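Side-chain contacts in acyl-CoA dehydrogenase domain protein Tcur3481 (Thermomonospora curvata, PDB 6WY9), which binds FAD and probably acts as an acyl-CoA dehydrogenase: residues 54-59 with 68-73; 149-154 with 163-168. All blocks are in the same frame, centred on the assembly; numbering follows the deposited sequence.

Interaction 1: 54-59 with 68-73; sequences GVALPE and LGALCV
Val55 has its CG1 methyl lodged between the backbone N and the carbonyl carbon (chi1 70°) and CG2 anti to N, and this rotation lets both branches straddle the methyl of Ala70. CG1 of Val55 stands 4.0 Å from CB of Ala70, and its CG2 lies at 4.1 Å from the same CB, so a single small methyl is met by the whole fork of the valine. One residue further on, CB of Ala56 comes against the flank of the helix: it is 3.9 Å from CB of Leu71 and equally close to that residue's backbone N. With CG of Leu71 anti to its N (chi1 176°), CB is what faces Ala56, while the rest of the side chain runs on to Leu91 and Leu95 of helix 87-100. The small side chain of Ala56 lets its backbone come close to the helix, the CA atoms of Ala56 and Leu71 being 5.4 Å apart. The piece that meets the helix is a type I beta turn from Gly54 to Leu57, closed by a bond from Leu57 N to Gly54 O (3.0 Å), in the chain between helices 41-49 and 67-80 of the N-terminal helical region of the acyl-CoA dehydrogenase fold. Val55 and Ala56 are the two central residues of that turn, and both direct their CB toward helix 67-80. No hydrogen bond crosses the contact. Leu12 of helix 5-23 touches both Val55 and Ala70. Backbone bonds of Gly54, Val55 and Leu57 to Ala64, Leu66 and Gly65 hold the turn against the chain leading into the helix.

Interaction 2: 149-154 with 163-168; sequences GTKAVV and LLVSAT
Lys151 grips Ser166 twice with its ammonium group: NZ donates to the backbone O of Ser166 at 3.0 Å and to OG of the same residue at 3.2 Å. The donor reaches the carbonyl from above its plane, 38° out of it, with a C=O...N angle of 134°. Glu125 forms a salt bridge with the same NZ, which probably offsets the charge of this buried lysine. Bends at chi2 and chi3 turn the end of the lysine chain toward Ser166; nearer the backbone, its CG lies 4.2 Å from CG1 of Val165. An alanine in place of Lys151 would probably leave Glu125 without its counter-charge and Ser166 without a shared donor to its O and OG. Further along, CG1 of Val154 meets CD2 of Leu163 at 4.1 Å, the two side chains crossing at about a right angle. Val153 and Val154 both face Gly199 in a G1 beta bulge. The two strands are not neighbours in the beta domain of the acyl-CoA dehydrogenase fold: their axes pass 9.0 Å apart at 127°, and side chains reach across. Strand 118-122 contributes Thr120, which touches both Val154 and Leu163, and Ala122, which packs on Lys151 and Val154.

Overall arrangement
From the N terminus, the chain first runs through helices 5-23, 26-33 and 41-49, then passes through segment 54-59, with its turn at 54-57, and comes back along helix 67-80, where interaction 1 closes a short loop of eight intervening residues. After helix 87-100 and strand 118-122 the chain is in the beta region, where interaction 2 closes over the eight residues between its segments, at the turn joining strands 144-154 and 160-169. The two loops follow in series, neither nesting nor crossing. The centres of interactions 1 and 2 lie about 25 Å apart, and the two do not touch. Interaction 1 packs the loop after helix 41-49 on helix 67-80, interaction 2 joins strands, and both lie away from the FAD sites.

Interaction 1: 54-59 with 68-73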
loop_
_atom_site.group_PDB
_atom_site.type_symbol
_atom_site.label_atom_id
_atom_site.label_comp_id
_atom_site.label_asym_id
_atom_site.label_seq_id
_atom_site.Cartn_x
_atom_site.Cartn_y
_atom_site.Cartn_z
ATOM N N GLY B 54 -17.263 30.395 -20.599
ATOM C CA GLY B 54 -18.126 31.256 -19.828
ATOM C C GLY B 54 -19.026 30.542 -18.864
ATOM O O GLY B 54 -19.634 31.186 -17.995
ATOM N N VAL B 55 -19.112 29.215 -18.982
ATOM C CA VAL B 55 -20.150 28.486 -18.256
ATOM C C VAL B 55 -19.977 28.647 -16.747
ATOM O O VAL B 55 -20.957 28.858 -16.027
ATOM C CB VAL B 55 -20.194 27.003 -18.701
ATOM C CG1 VAL B 55 -18.982 26.253 -18.234
ATOM C CG2 VAL B 55 -21.439 26.357 -18.191
ATOM N N ALA B 56 -18.735 28.636 -16.250
ATOM C CA ALA B 56 -18.482 28.790 -14.806
ATOM C C ALA B 56 -18.425 30.239 -14.315
ATOM O O ALA B 56 -18.371 30.456 -13.094
ATOM C CB ALA B 56 -17.168 28.104 -14.417
ATOM N N LEU B 57 -18.427 31.229 -15.206
ATOM C CA LEU B 57 -18.193 32.631 -14.861
ATOM C C LEU B 57 -19.499 33.389 -14.724
ATOM O O LEU B 57 -20.556 32.918 -15.152
ATOM C CB LEU B 57 -17.315 33.293 -15.927
ATOM C CG LEU B 57 -15.813 33.076 -15.689
ATOM C CD1 LEU B 57 -15.590 31.656 -15.310
ATOM C CD2 LEU B 57 -15.010 33.384 -16.929
ATOM N N PRO B 58 -19.461 34.608 -14.168
ATOM C CA PRO B 58 -20.708 35.304 -13.857
ATOM C C PRO B 58 -21.455 35.767 -15.102
ATOM O O PRO B 58 -20.878 36.004 -16.168
ATOM C CB PRO B 58 -20.246 36.517 -13.023
ATOM C CG PRO B 58 -18.801 36.240 -12.685
ATOM C CD PRO B 58 -18.290 35.433 -13.813
ATOM N N GLU B 59 -22.766 35.939 -14.931
ATOM C CA GLU B 59 -23.600 36.437 -16.020
ATOM C C GLU B 59 -23.219 37.858 -16.413
ATOM O O GLU B 59 -23.191 38.187 -17.605
ATOM C CB GLU B 59 -25.077 36.363 -15.625
ATOM C CG GLU B 59 -25.627 34.930 -15.537
ATOM C CD GLU B 59 -27.101 34.894 -15.164
ATOM O OE1 GLU B 59 -27.620 35.911 -14.662
ATOM O OE2 GLU B 59 -27.747 33.850 -15.375
ATOM N N LEU B 68 -18.270 26.667 -9.588
ATOM C CA LEU B 68 -17.186 25.699 -9.489
ATOM C C LEU B 68 -17.621 24.331 -10.001
ATOM O O LEU B 68 -16.819 23.635 -10.630
ATOM C CB LEU B 68 -16.685 25.641 -8.044
ATOM C CG LEU B 68 -15.491 24.721 -7.732
ATOM C CD1 LEU B 68 -14.202 25.038 -8.530
ATOM C CD2 LEU B 68 -15.231 24.687 -6.217
ATOM N N GLY B 69 -18.894 23.964 -9.817
ATOM C CA GLY B 69 -19.380 22.684 -10.333
ATOM C C GLY B 69 -19.235 22.547 -11.835
ATOM O O GLY B 69 -18.775 21.508 -12.346
ATOM N N ALA B 70 -19.665 23.576 -12.577
ATOM C CA ALA B 70 -19.505 23.544 -14.028
ATOM C C ALA B 70 -18.025 23.490 -14.400
ATOM O O ALA B 70 -17.630 22.766 -15.328
ATOM C CB ALA B 70 -20.177 24.768 -14.675
ATOM N N LEU B 71 -17.191 24.262 -13.696
ATOM C CA LEU B 71 -15.766 24.204 -13.970
ATOM C C LEU B 71 -15.249 22.776 -13.794
ATOM O O LEU B 71 -14.531 22.246 -14.655
ATOM C CB LEU B 71 -15.007 25.168 -13.054
ATOM C CG LEU B 71 -13.487 25.045 -13.260
ATOM C CD1 LEU B 71 -13.083 25.287 -14.732
ATOM C CD2 LEU B 71 -12.697 25.938 -12.267
ATOM N N CYS B 72 -15.662 22.116 -12.720
ATOM C CA CYS B 72 -15.157 20.761 -12.476
ATOM C C CYS B 72 -15.652 19.776 -13.536
ATOM O O CYS B 72 -14.925 18.847 -13.912
ATOM C CB CYS B 72 -15.542 20.315 -11.077
ATOM S SG CYS B 72 -14.529 21.189 -9.789
ATOM N N VAL B 73 -16.881 19.954 -14.033
ATOM C CA VAL B 73 -17.377 19.080 -15.092
ATOM C C VAL B 73 -16.530 19.261 -16.339
ATOM O O VAL B 73 -16.097 18.288 -16.966
ATOM C CB VAL B 73 -18.876 19.356 -15.360
ATOM C CG1 VAL B 73 -19.375 18.662 -16.618
ATOM C CG2 VAL B 73 -19.699 18.889 -14.184
#

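Interaction 2: 149-154 with 163-168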
loop_
_atom_site.group_PDB
_atom_site.type_symbol
_atom_site.label_atom_id
_atom_site.label_comp_id
_atom_site.label_asym_id
_atom_site.label_seq_id
_atom_site.Cartn_x
_atom_site.Cartn_y
_atom_site.Cartn_z
ATOM N N GLY B 149 10.618 38.793 -6.013
ATOM C CA GLY B 149 10.843 37.406 -5.672
ATOM C C GLY B 149 10.887 36.602 -6.955
ATOM O O GLY B 149 11.045 37.162 -8.047
ATOM N N THR B 150 10.732 35.293 -6.803
ATOM C CA THR B 150 10.673 34.378 -7.939
ATOM C C THR B 150 9.552 33.397 -7.689
ATOM O O THR B 150 9.328 33.002 -6.539
ATOM C CB THR B 150 11.955 33.586 -8.085
ATOM O OG1 THR B 150 12.142 32.902 -6.855
ATOM C CG2 THR B 150 13.147 34.498 -8.276
ATOM N N LYS B 151 8.877 32.973 -8.754
ATOM C CA LYS B 151 7.885 31.908 -8.647
ATOM C C LYS B 151 8.281 30.773 -9.580
ATOM O O LYS B 151 8.906 30.997 -10.627
ATOM C CB LYS B 151 6.471 32.387 -9.007
ATOM C CG LYS B 151 6.086 33.714 -8.390
ATOM C CD LYS B 151 6.008 33.655 -6.833
ATOM C CE LYS B 151 4.815 32.800 -6.332
ATOM N NZ LYS B 151 4.783 32.808 -4.846
ATOM N N ALA B 152 7.924 29.560 -9.195
ATOM C CA ALA B 152 8.369 28.372 -9.905
ATOM C C ALA B 152 7.307 27.871 -10.881
ATOM O O ALA B 152 6.128 27.752 -10.530
ATOM C CB ALA B 152 8.710 27.252 -8.899
ATOM N N VAL B 153 7.757 27.476 -12.079
ATOM C CA VAL B 153 6.967 26.636 -12.976
ATOM C C VAL B 153 5.528 27.131 -13.057
ATOM O O VAL B 153 4.571 26.384 -12.806
ATOM C CB VAL B 153 7.005 25.130 -12.585
ATOM C CG1 VAL B 153 8.387 24.505 -12.884
ATOM C CG2 VAL B 153 6.565 24.854 -11.127
ATOM N N VAL B 154 5.367 28.374 -13.468
ATOM C CA VAL B 154 4.043 28.928 -13.730
ATOM C C VAL B 154 3.448 28.261 -14.960
ATOM O O VAL B 154 4.076 28.282 -16.027
ATOM C CB VAL B 154 4.151 30.451 -13.924
ATOM C CG1 VAL B 154 2.788 31.044 -14.255
ATOM C CG2 VAL B 154 4.796 31.047 -12.675
ATOM N N LEU B 163 -1.379 37.530 -14.772
ATOM C CA LEU B 163 -1.089 36.474 -13.816
ATOM C C LEU B 163 -1.575 36.889 -12.435
ATOM O O LEU B 163 -1.400 38.041 -12.032
ATOM C CB LEU B 163 0.414 36.198 -13.716
ATOM C CG LEU B 163 1.262 35.932 -14.961
ATOM C CD1 LEU B 163 1.680 37.256 -15.575
ATOM C CD2 LEU B 163 2.495 35.101 -14.560
ATOM N N LEU B 164 -2.169 35.946 -11.706
ATOM C CA LEU B 164 -2.355 36.105 -10.274
ATOM C C LEU B 164 -1.144 35.506 -9.570
ATOM O O LEU B 164 -0.851 34.312 -9.741
ATOM C CB LEU B 164 -3.642 35.423 -9.816
ATOM C CG LEU B 164 -4.905 35.836 -10.541
ATOM C CD1 LEU B 164 -6.120 35.234 -9.869
ATOM C CD2 LEU B 164 -5.023 37.419 -10.627
ATOM N N VAL B 165 -0.467 36.317 -8.758
ATOM C CA VAL B 165 0.804 35.979 -8.114
ATOM C C VAL B 165 0.612 36.051 -6.600
ATOM O O VAL B 165 0.203 37.096 -6.091
ATOM C CB VAL B 165 1.914 36.968 -8.532
ATOM C CG1 VAL B 165 3.237 36.708 -7.742
ATOM C CG2 VAL B 165 2.122 36.957 -10.042
ATOM N N SER B 166 0.943 34.969 -5.881
ATOM C CA SER B 166 0.875 35.000 -4.427
ATOM C C SER B 166 2.172 35.596 -3.862
ATOM O O SER B 166 3.272 35.332 -4.371
ATOM C CB SER B 166 0.599 33.580 -3.877
ATOM O OG SER B 166 1.718 32.727 -4.031
ATOM N N ALA B 167 2.029 36.450 -2.844
ATOM C CA ALA B 167 3.144 37.156 -2.206
ATOM C C ALA B 167 2.758 37.537 -0.776
ATOM O O ALA B 167 1.575 37.638 -0.439
ATOM C CB ALA B 167 3.542 38.413 -2.996
ATOM N N THR B 168 3.761 37.751 0.062
ATOM C CA THR B 168 3.530 38.179 1.446
ATOM C C THR B 168 3.803 39.674 1.576
ATOM O O THR B 168 4.912 40.149 1.271
ATOM C CB THR B 168 4.380 37.349 2.409
ATOM O OG1 THR B 168 3.945 35.975 2.322
ATOM C CG2 THR B 168 4.267 37.857 3.899
#